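Local coordinates for protein nigerythrin (Desulfovibrio vulgaris subsp. vulgaris, PDB 1YV1) that reduces hydrogen peroxide in vitro as an NADH peroxidase, using a diiron centre and a rubredoxin-like iron centre in each subunit of a homodimer, at residues A[174-179]-A[192-197]; A[35-40]-A[78-83]; A[110-115]-A[155-160]. One frame throughout, in Å; residues are numbered along the deposited sequence. Where two conformers were deposited one is given.

Contact 1: A[174-179]-A[192-197]; sequences CPICGY and CFRPKD. With FE2 (Fe (II) ion), chain E.
Three thiolates from two separate loops, those of C174, C177 and C192, converge on one iron(II), and the metal rather than any backbone pairing closes the gap between 174-179 and 192-197. This is the rubredoxin-like Cys4 site: the SG atoms of C174, C177 and C192 each lie 2.3 Å from the iron, and C189 supplies the fourth sulfur. The shared metal brings C174 SG to 3.6 Å from C192 SG.

The CPICG sequence forms a rubredoxin knuckle, whose turn is closed by a backbone bond from G178 N to C174 O. Inside it, I176 N donates to C174 SG over 3.5 Å with an N-H...S angle of 150°, whereas the corresponding bonds from Y179 N to C177 SG and from R194 N to C192 SG are weak. Such N-H groups would be expected to temper the negative charge on the sulfurs. C192 SG sits between its own backbone N and carbonyl carbon (chi1 70°), a crowded position that directs it at the metal.

Apolar cover comes from I176, whose CB lies 3.8 Å from C192 SG. Helix 136-161 approaches the same sulfur cluster through R144. R194 CB packs against C174 SG, and the arginine chain, bent at chi2 (71°), then crosses I176 at about a right angle. R194 NE is hydrogen-bonded to T198 OG1. Over one guanidinium face stands I176 CG1, displaced toward the rim and 3.7 Å from R194 NE.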
loop_
_atom_site.group_PDB
_atom_site.type_symbol
_atom_site.label_atom_id
_atom_site.label_comp_id
_atom_site.label_asym_id
_atom_site.label_seq_id
_atom_site.Cartn_x
_atom_site.Cartn_y
_atom_site.Cartn_z
ATOM N N CYS A 174 -2.951 -18.368 6.621
ATOM C CA CYS A 174 -2.425 -19.008 7.823
ATOM C C CYS A 174 -3.534 -18.967 8.872
ATOM O O CYS A 174 -4.041 -17.900 9.198
ATOM C CB CYS A 174 -1.203 -18.258 8.349
ATOM S SG CYS A 174 -0.620 -18.912 9.929
ATOM N N PRO A 175 -3.916 -20.132 9.419
ATOM C CA PRO A 175 -4.978 -20.209 10.430
ATOM C C PRO A 175 -4.638 -19.596 11.783
ATOM O O PRO A 175 -5.529 -19.329 12.590
ATOM C CB PRO A 175 -5.234 -21.708 10.541
ATOM C CG PRO A 175 -3.860 -22.279 10.321
ATOM C CD PRO A 175 -3.356 -21.468 9.143
ATOM N N ILE A 176 -3.352 -19.370 12.018
ATOM C CA ILE A 176 -2.899 -18.829 13.291
ATOM C C ILE A 176 -2.807 -17.306 13.377
ATOM O O ILE A 176 -3.204 -16.720 14.387
ATOM C CB ILE A 176 -1.524 -19.441 13.670
ATOM C CG1 ILE A 176 -1.640 -20.968 13.750
ATOM C CG2 ILE A 176 -1.044 -18.885 14.996
ATOM C CD1 ILE A 176 -2.676 -21.452 14.743
ATOM N N CYS A 177 -2.316 -16.657 12.323
ATOM C CA CYS A 177 -2.151 -15.208 12.368
ATOM C C CYS A 177 -2.834 -14.410 11.264
ATOM O O CYS A 177 -2.871 -13.185 11.322
ATOM C CB CYS A 177 -0.662 -14.867 12.370
ATOM S SG CYS A 177 0.157 -15.242 10.808
ATOM N N GLY A 178 -3.357 -15.087 10.253
ATOM C CA GLY A 178 -4.021 -14.362 9.183
ATOM C C GLY A 178 -3.116 -13.946 8.038
ATOM O O GLY A 178 -3.519 -13.176 7.167
ATOM N N TYR A 179 -1.883 -14.432 8.039
ATOM C CA TYR A 179 -0.960 -14.125 6.959
ATOM C C TYR A 179 -1.545 -14.714 5.679
ATOM O O TYR A 179 -2.179 -15.766 5.716
ATOM C CB TYR A 179 0.402 -14.765 7.235
ATOM C CG TYR A 179 1.334 -14.781 6.043
ATOM C CD1 TYR A 179 1.979 -13.620 5.620
ATOM C CD2 TYR A 179 1.570 -15.962 5.335
ATOM C CE1 TYR A 179 2.841 -13.633 4.522
ATOM C CE2 TYR A 179 2.427 -15.987 4.235
ATOM C CZ TYR A 179 3.061 -14.819 3.837
ATOM O OH TYR A 179 3.925 -14.829 2.767
ATOM N N CYS A 192 4.424 -16.404 11.924
ATOM C CA CYS A 192 4.402 -17.339 13.050
ATOM C C CYS A 192 5.063 -18.692 12.784
ATOM O O CYS A 192 5.055 -19.567 13.654
ATOM C CB CYS A 192 2.961 -17.567 13.514
ATOM S SG CYS A 192 1.947 -18.519 12.357
ATOM N N PHE A 193 5.620 -18.860 11.587
ATOM C CA PHE A 193 6.312 -20.090 11.191
ATOM C C PHE A 193 5.429 -21.317 10.970
ATOM O O PHE A 193 5.929 -22.437 10.832
ATOM C CB PHE A 193 7.415 -20.425 12.206
ATOM C CG PHE A 193 8.629 -19.538 12.103
ATOM C CD1 PHE A 193 8.626 -18.409 11.287
ATOM C CD2 PHE A 193 9.778 -19.832 12.829
ATOM C CE1 PHE A 193 9.748 -17.589 11.196
ATOM C CE2 PHE A 193 10.906 -19.019 12.745
ATOM C CZ PHE A 193 10.892 -17.895 11.929
ATOM N N ARG A 194 4.121 -21.108 10.926
ATOM C CA ARG A 194 3.185 -22.199 10.699
ATOM C C ARG A 194 3.495 -22.854 9.352
ATOM O O ARG A 194 3.579 -22.177 8.332
ATOM C CB ARG A 194 1.754 -21.655 10.682
ATOM C CG ARG A 194 0.666 -22.716 10.666
ATOM C CD ARG A 194 0.596 -23.427 11.999
ATOM N NE ARG A 194 -0.640 -24.189 12.153
ATOM C CZ ARG A 194 -1.039 -24.720 13.303
ATOM N NH1 ARG A 194 -0.294 -24.570 14.392
ATOM N NH2 ARG A 194 -2.181 -25.393 13.370
ATOM N N PRO A 195 3.691 -24.183 9.334
ATOM C CA PRO A 195 3.985 -24.872 8.074
ATOM C C PRO A 195 2.841 -24.717 7.070
ATOM O O PRO A 195 1.673 -24.634 7.448
ATOM C CB PRO A 195 4.181 -26.319 8.514
ATOM C CG PRO A 195 4.781 -26.160 9.877
ATOM C CD PRO A 195 3.918 -25.076 10.483
ATOM N N LYS A 196 3.194 -24.692 5.790
ATOM C CA LYS A 196 2.226 -24.535 4.709
ATOM C C LYS A 196 1.109 -25.583 4.686
ATOM O O LYS A 196 -0.006 -25.297 4.244
ATOM C CB LYS A 196 2.969 -24.547 3.369
ATOM C CG LYS A 196 2.074 -24.504 2.142
ATOM C CD LYS A 196 2.897 -24.611 0.870
ATOM C CE LYS A 196 2.009 -24.613 -0.366
ATOM N NZ LYS A 196 2.797 -24.887 -1.602
ATOM N N ASP A 197 1.397 -26.784 5.178
ATOM C CA ASP A 197 0.412 -27.864 5.161
ATOM C C ASP A 197 -0.895 -27.615 5.915
ATOM O O ASP A 197 -1.903 -28.257 5.617
ATOM C CB ASP A 197 1.044 -29.172 5.659
ATOM C CG ASP A 197 1.387 -29.135 7.132
ATOM O OD1 ASP A 197 2.212 -28.288 7.533
ATOM O OD2 ASP A 197 0.829 -29.955 7.893
HETATM FE FE FE2 E . 0.984 -17.375 10.626
#

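Contact 2: A[35-40]-A[78-83]; sequences AAIAGE and GLEYAL. With FE2 (Fe (II) ion), chain C.
I37 and E80 run past each other in opposite directions, and their aliphatic parts make the apolar part of the contact: I37 CG1 lies 3.6 Å from E80 CB. Farther out, I37 CD1 reaches the backbone of the facing helix, 3.7 Å from Y81 N.

Polar-to-carbon contacts come next. The E80 chain, extended beyond CG (chi2 174°), carries its carboxylate across to the other helix, where OE1 is 3.5 Å from E40 CG and OE2 is 3.6 Å from A36 CB. The two glutamates cross at about a right angle with carboxylate planes 81° apart. E40 OE2 and E80 OE2 are 4.3 Å from each other, and both are hydrogen-bonded to the hydroxyl of Y123, which thus ties the two buried acids together.

Metal binding falls to E40 alone in this pair of segments. Bent at chi2, it turns away from E80 and grips one iron(II) of the diiron site with both oxygens, OE2 at 2.3 Å; water 1 is also bound, and E73, H76 and E149 complete the protein ligands.

In the ferritin-like bundle, these segments join helices 29-56 and 60-87, whose local axes are 9.6 Å apart at an angle of 150°, roughly antiparallel. Helix 104-132 covers A36 through M122, Y123 and F126, while helix 136-161 meets E80 through V141.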
loop_
_atom_site.group_PDB
_atom_site.type_symbol
_atom_site.label_atom_id
_atom_site.label_comp_id
_atom_site.label_asym_id
_atom_site.label_seq_id
_atom_site.Cartn_x
_atom_site.Cartn_y
_atom_site.Cartn_z
ATOM N N ALA A 35 -12.065 -2.249 21.013
ATOM C CA ALA A 35 -12.036 -1.334 19.879
ATOM C C ALA A 35 -11.477 -2.057 18.656
ATOM O O ALA A 35 -11.954 -1.863 17.535
ATOM C CB ALA A 35 -11.182 -0.113 20.208
ATOM N N ALA A 36 -10.467 -2.891 18.877
ATOM C CA ALA A 36 -9.861 -3.639 17.781
ATOM C C ALA A 36 -10.879 -4.620 17.206
ATOM O O ALA A 36 -11.020 -4.735 15.991
ATOM C CB ALA A 36 -8.627 -4.378 18.272
ATOM N N ILE A 37 -11.595 -5.321 18.079
ATOM C CA ILE A 37 -12.601 -6.273 17.625
ATOM C C ILE A 37 -13.663 -5.566 16.788
ATOM O O ILE A 37 -14.095 -6.080 15.754
ATOM C CB ILE A 37 -13.267 -6.988 18.818
ATOM C CG1 ILE A 37 -12.274 -7.969 19.440
ATOM C CG2 ILE A 37 -14.526 -7.722 18.364
ATOM C CD1 ILE A 37 -12.756 -8.582 20.738
ATOM N N ALA A 38 -14.081 -4.384 17.231
ATOM C CA ALA A 38 -15.084 -3.617 16.499
ATOM C C ALA A 38 -14.543 -3.288 15.109
ATOM O O ALA A 38 -15.253 -3.406 14.109
ATOM C CB ALA A 38 -15.421 -2.334 17.256
ATOM N N GLY A 39 -13.278 -2.878 15.056
ATOM C CA GLY A 39 -12.661 -2.551 13.782
ATOM C C GLY A 39 -12.518 -3.768 12.886
ATOM O O GLY A 39 -12.739 -3.690 11.677
ATOM N N GLU A 40 -12.143 -4.894 13.486
ATOM C CA GLU A 40 -11.974 -6.146 12.755
ATOM C C GLU A 40 -13.316 -6.607 12.196
ATOM O O GLU A 40 -13.396 -7.127 11.081
ATOM C CB GLU A 40 -11.390 -7.236 13.652
ATOM C CG GLU A 40 -9.983 -6.974 14.139
ATOM C CD GLU A 40 -8.956 -7.281 13.065
ATOM O OE1 GLU A 40 -9.309 -7.977 12.097
ATOM O OE2 GLU A 40 -7.800 -6.829 13.207
ATOM N N GLY A 78 -11.003 -13.774 16.640
ATOM C CA GLY A 78 -10.940 -14.913 17.538
ATOM C C GLY A 78 -9.856 -14.757 18.588
ATOM O O GLY A 78 -10.063 -15.071 19.762
ATOM N N LEU A 79 -8.695 -14.265 18.169
ATOM C CA LEU A 79 -7.573 -14.077 19.081
ATOM C C LEU A 79 -7.873 -13.012 20.126
ATOM O O LEU A 79 -7.586 -13.189 21.311
ATOM C CB LEU A 79 -6.316 -13.671 18.304
ATOM C CG LEU A 79 -5.752 -14.654 17.275
ATOM C CD1 LEU A 79 -4.571 -14.019 16.555
ATOM C CD2 LEU A 79 -5.330 -15.932 17.971
ATOM N N GLU A 80 -8.451 -11.903 19.682
ATOM C CA GLU A 80 -8.764 -10.797 20.576
ATOM C C GLU A 80 -9.951 -11.105 21.486
ATOM O O GLU A 80 -9.957 -10.727 22.657
ATOM C CB GLU A 80 -9.011 -9.537 19.738
ATOM C CG GLU A 80 -7.834 -9.263 18.801
ATOM C CD GLU A 80 -8.052 -8.110 17.840
ATOM O OE1 GLU A 80 -9.212 -7.820 17.483
ATOM O OE2 GLU A 80 -7.039 -7.508 17.418
ATOM N N TYR A 81 -10.941 -11.811 20.949
ATOM C CA TYR A 81 -12.121 -12.171 21.725
ATOM C C TYR A 81 -11.746 -13.118 22.858
ATOM O O TYR A 81 -12.256 -12.996 23.969
ATOM C CB TYR A 81 -13.166 -12.835 20.825
ATOM C CG TYR A 81 -14.305 -13.473 21.586
ATOM C CD1 TYR A 81 -15.264 -12.695 22.237
ATOM C CD2 TYR A 81 -14.406 -14.859 21.679
ATOM C CE1 TYR A 81 -16.297 -13.290 22.962
ATOM C CE2 TYR A 81 -15.427 -15.460 22.400
ATOM C CZ TYR A 81 -16.366 -14.676 23.037
ATOM O OH TYR A 81 -17.373 -15.291 23.747
ATOM N N ALA A 82 -10.860 -14.069 22.576
ATOM C CA ALA A 82 -10.432 -15.023 23.593
ATOM C C ALA A 82 -9.877 -14.286 24.809
ATOM O O ALA A 82 -10.143 -14.660 25.950
ATOM C CB ALA A 82 -9.376 -15.960 23.023
ATOM N N LEU A 83 -9.105 -13.233 24.561
ATOM C CA LEU A 83 -8.521 -12.454 25.646
ATOM C C LEU A 83 -9.568 -11.612 26.365
ATOM O O LEU A 83 -9.607 -11.580 27.597
ATOM C CB LEU A 83 -7.410 -11.541 25.118
ATOM C CG LEU A 83 -6.157 -12.201 24.539
ATOM C CD1 LEU A 83 -5.119 -11.122 24.267
ATOM C CD2 LEU A 83 -5.602 -13.231 25.513
HETATM FE FE FE2 C . -7.269 -7.766 11.166
HETATM O O HOH W 1 -8.303 -5.731 10.562
#

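Contact 3: A[110-115]-A[155-160]; sequences SGANGE and RYLAAY. With FE2 (Fe (II) ion), chain D.
E115 OE2 lies 3.8 Å from Y156 CE1, so a carboxylate that binds iron rests against a tyrosine ring within the ferritin-like four-helix bundle. E115 is bidentate, with OE1 at 2.2 Å and OE2 at 2.4 Å from the second iron(II) of the diiron site; water 2 and the side chains of E73, E149 and H152 also bind this metal. The E115 chain bends at chi2 (-71°), which folds the carboxylate over toward the iron while its CG stays against the CD1-CE1 side of the ring. Carboxylate and ring planes are inclined by 53°, so the two groups are not stacked. Across the contact, on helix 104-132, the ring leans on backbone, Y156 CD1 being 3.6 Å from A112 N. Y156 CE1 comes within 3.9 Å of G111 CA, where a side chain would collide with the ring.

The next shell fixes that carboxylate and ring. Y47 does both: its hydroxyl is hydrogen-bonded to E115 OE2, and its ring meets that of Y156 edge-to-face. F66 packs on Y156 as well, and T69 of helix 60-87 touches both Y156 and E115.

Outermost is the helix packing itself. Segments 110-115 and 155-160 are nearly antiparallel, their axes 9.1 Å apart at 158°, and the CA atoms of A112 and Y156 approach to 5.8 Å. L157, with chi1 away from a staggered value, also packs on A153 of the second subunit. Its CD2 presses on A112 CB at 3.5 Å, tighter than ordinary van der Waals contact.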
loop_
_atom_site.group_PDB
_atom_site.type_symbol
_atom_site.label_atom_id
_atom_site.label_comp_id
_atom_site.label_asym_id
_atom_site.label_seq_id
_atom_site.Cartn_x
_atom_site.Cartn_y
_atom_site.Cartn_z
ATOM N N SER A 110 -9.482 1.192 -0.740
ATOM C CA SER A 110 -10.127 1.394 0.555
ATOM C C SER A 110 -9.582 0.363 1.537
ATOM O O SER A 110 -9.300 0.675 2.700
ATOM C CB SER A 110 -11.645 1.225 0.433
ATOM O OG SER A 110 -12.268 1.388 1.697
ATOM N N GLY A 111 -9.439 -0.871 1.059
ATOM C CA GLY A 111 -8.909 -1.933 1.895
ATOM C C GLY A 111 -7.487 -1.626 2.320
ATOM O O GLY A 111 -7.157 -1.704 3.501
ATOM N N ALA A 112 -6.643 -1.268 1.356
ATOM C CA ALA A 112 -5.249 -0.953 1.648
ATOM C C ALA A 112 -5.133 0.170 2.674
ATOM O O ALA A 112 -4.317 0.098 3.591
ATOM C CB ALA A 112 -4.525 -0.565 0.366
ATOM N N ASN A 113 -5.950 1.208 2.520
ATOM C CA ASN A 113 -5.909 2.336 3.439
ATOM C C ASN A 113 -6.234 1.920 4.872
ATOM O O ASN A 113 -5.595 2.385 5.817
ATOM C CB ASN A 113 -6.864 3.435 2.953
ATOM C CG ASN A 113 -6.310 4.194 1.746
ATOM O OD1 ASN A 113 -7.046 4.867 1.025
ATOM N ND2 ASN A 113 -5.005 4.089 1.531
ATOM N N GLY A 114 -7.217 1.039 5.036
ATOM C CA GLY A 114 -7.571 0.589 6.372
ATOM C C GLY A 114 -6.463 -0.253 6.980
ATOM O O GLY A 114 -6.134 -0.111 8.161
ATOM N N GLU A 115 -5.889 -1.136 6.166
ATOM C CA GLU A 115 -4.803 -2.007 6.604
ATOM C C GLU A 115 -3.618 -1.167 7.064
ATOM O O GLU A 115 -2.991 -1.458 8.079
ATOM C CB GLU A 115 -4.347 -2.912 5.456
ATOM C CG GLU A 115 -5.430 -3.815 4.894
ATOM C CD GLU A 115 -5.840 -4.938 5.842
ATOM O OE1 GLU A 115 -5.158 -5.152 6.864
ATOM O OE2 GLU A 115 -6.857 -5.607 5.566
ATOM N N ARG A 155 -0.808 -7.026 -0.422
ATOM C CA ARG A 155 -1.574 -7.900 -1.307
ATOM C C ARG A 155 -2.621 -7.103 -2.081
ATOM O O ARG A 155 -2.853 -7.347 -3.268
ATOM C CB ARG A 155 -2.260 -9.008 -0.501
ATOM C CG ARG A 155 -1.311 -10.077 0.033
ATOM C CD ARG A 155 -1.263 -11.289 -0.888
ATOM N NE ARG A 155 -0.919 -10.936 -2.261
ATOM C CZ ARG A 155 0.312 -10.670 -2.683
ATOM N NH1 ARG A 155 1.329 -10.721 -1.834
ATOM N NH2 ARG A 155 0.523 -10.352 -3.956
ATOM N N TYR A 156 -3.250 -6.146 -1.409
ATOM C CA TYR A 156 -4.263 -5.320 -2.054
ATOM C C TYR A 156 -3.649 -4.417 -3.125
ATOM O O TYR A 156 -4.231 -4.235 -4.198
ATOM C CB TYR A 156 -5.008 -4.489 -1.002
ATOM C CG TYR A 156 -6.060 -5.270 -0.225
ATOM C CD1 TYR A 156 -6.415 -4.897 1.071
ATOM C CD2 TYR A 156 -6.738 -6.343 -0.806
ATOM C CE1 TYR A 156 -7.420 -5.571 1.769
ATOM C CE2 TYR A 156 -7.747 -7.023 -0.119
ATOM C CZ TYR A 156 -8.084 -6.630 1.166
ATOM O OH TYR A 156 -9.103 -7.281 1.832
ATOM N N LEU A 157 -2.473 -3.858 -2.850
ATOM C CA LEU A 157 -1.827 -3.000 -3.841
ATOM C C LEU A 157 -1.341 -3.822 -5.029
ATOM O O LEU A 157 -1.385 -3.358 -6.164
ATOM C CB LEU A 157 -0.658 -2.226 -3.225
ATOM C CG LEU A 157 -0.873 -0.725 -2.983
ATOM C CD1 LEU A 157 -1.112 -0.017 -4.315
ATOM C CD2 LEU A 157 -2.042 -0.511 -2.045
ATOM N N ALA A 158 -0.883 -5.044 -4.777
ATOM C CA ALA A 158 -0.419 -5.892 -5.868
ATOM C C ALA A 158 -1.594 -6.211 -6.788
ATOM O O ALA A 158 -1.463 -6.173 -8.012
ATOM C CB ALA A 158 0.187 -7.175 -5.322
ATOM N N ALA A 159 -2.745 -6.514 -6.190
ATOM C CA ALA A 159 -3.947 -6.834 -6.952
ATOM C C ALA A 159 -4.429 -5.624 -7.750
ATOM O O ALA A 159 -4.922 -5.761 -8.869
ATOM C CB ALA A 159 -5.052 -7.315 -6.009
ATOM N N TYR A 160 -4.287 -4.440 -7.162
ATOM C CA TYR A 160 -4.691 -3.200 -7.815
ATOM C C TYR A 160 -3.816 -2.968 -9.050
ATOM O O TYR A 160 -4.317 -2.633 -10.121
ATOM C CB TYR A 160 -4.532 -2.037 -6.831
ATOM C CG TYR A 160 -4.897 -0.666 -7.359
ATOM C CD1 TYR A 160 -6.206 -0.183 -7.272
ATOM C CD2 TYR A 160 -3.918 0.179 -7.885
ATOM C CE1 TYR A 160 -6.524 1.114 -7.683
ATOM C CE2 TYR A 160 -4.225 1.469 -8.300
ATOM C CZ TYR A 160 -5.529 1.933 -8.193
ATOM O OH TYR A 160 -5.826 3.222 -8.575
HETATM FE FE FE2 D . -6.316 -6.904 7.487
HETATM O O HOH W 2 -7.681 -5.257 8.225
#

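How the contacts relate
Contacts 2 and 3 each supply one chelating glutamate to the diiron site from opposite sides of the chain's centre. Its two metals, FE2 (chain C) FE held by E40 and FE2 (chain D) FE held by E115, are 3.9 Å apart, bridged by E73 and E149. E118 is absent from the E40-bound iron's ligands here and H76 is present, consistent with redox-dependent iron movement. Contact 1 holds the rubredoxin-like iron, FE2 (chain E) FE, 12.7 Å from FE2 (chain C) FE. It touches contact 2 through I176 O and L79 CD1, and its C177 O and G178 O are hydrogen-bonded to the iron ligands H76 and H152, a plausible electron-transfer route.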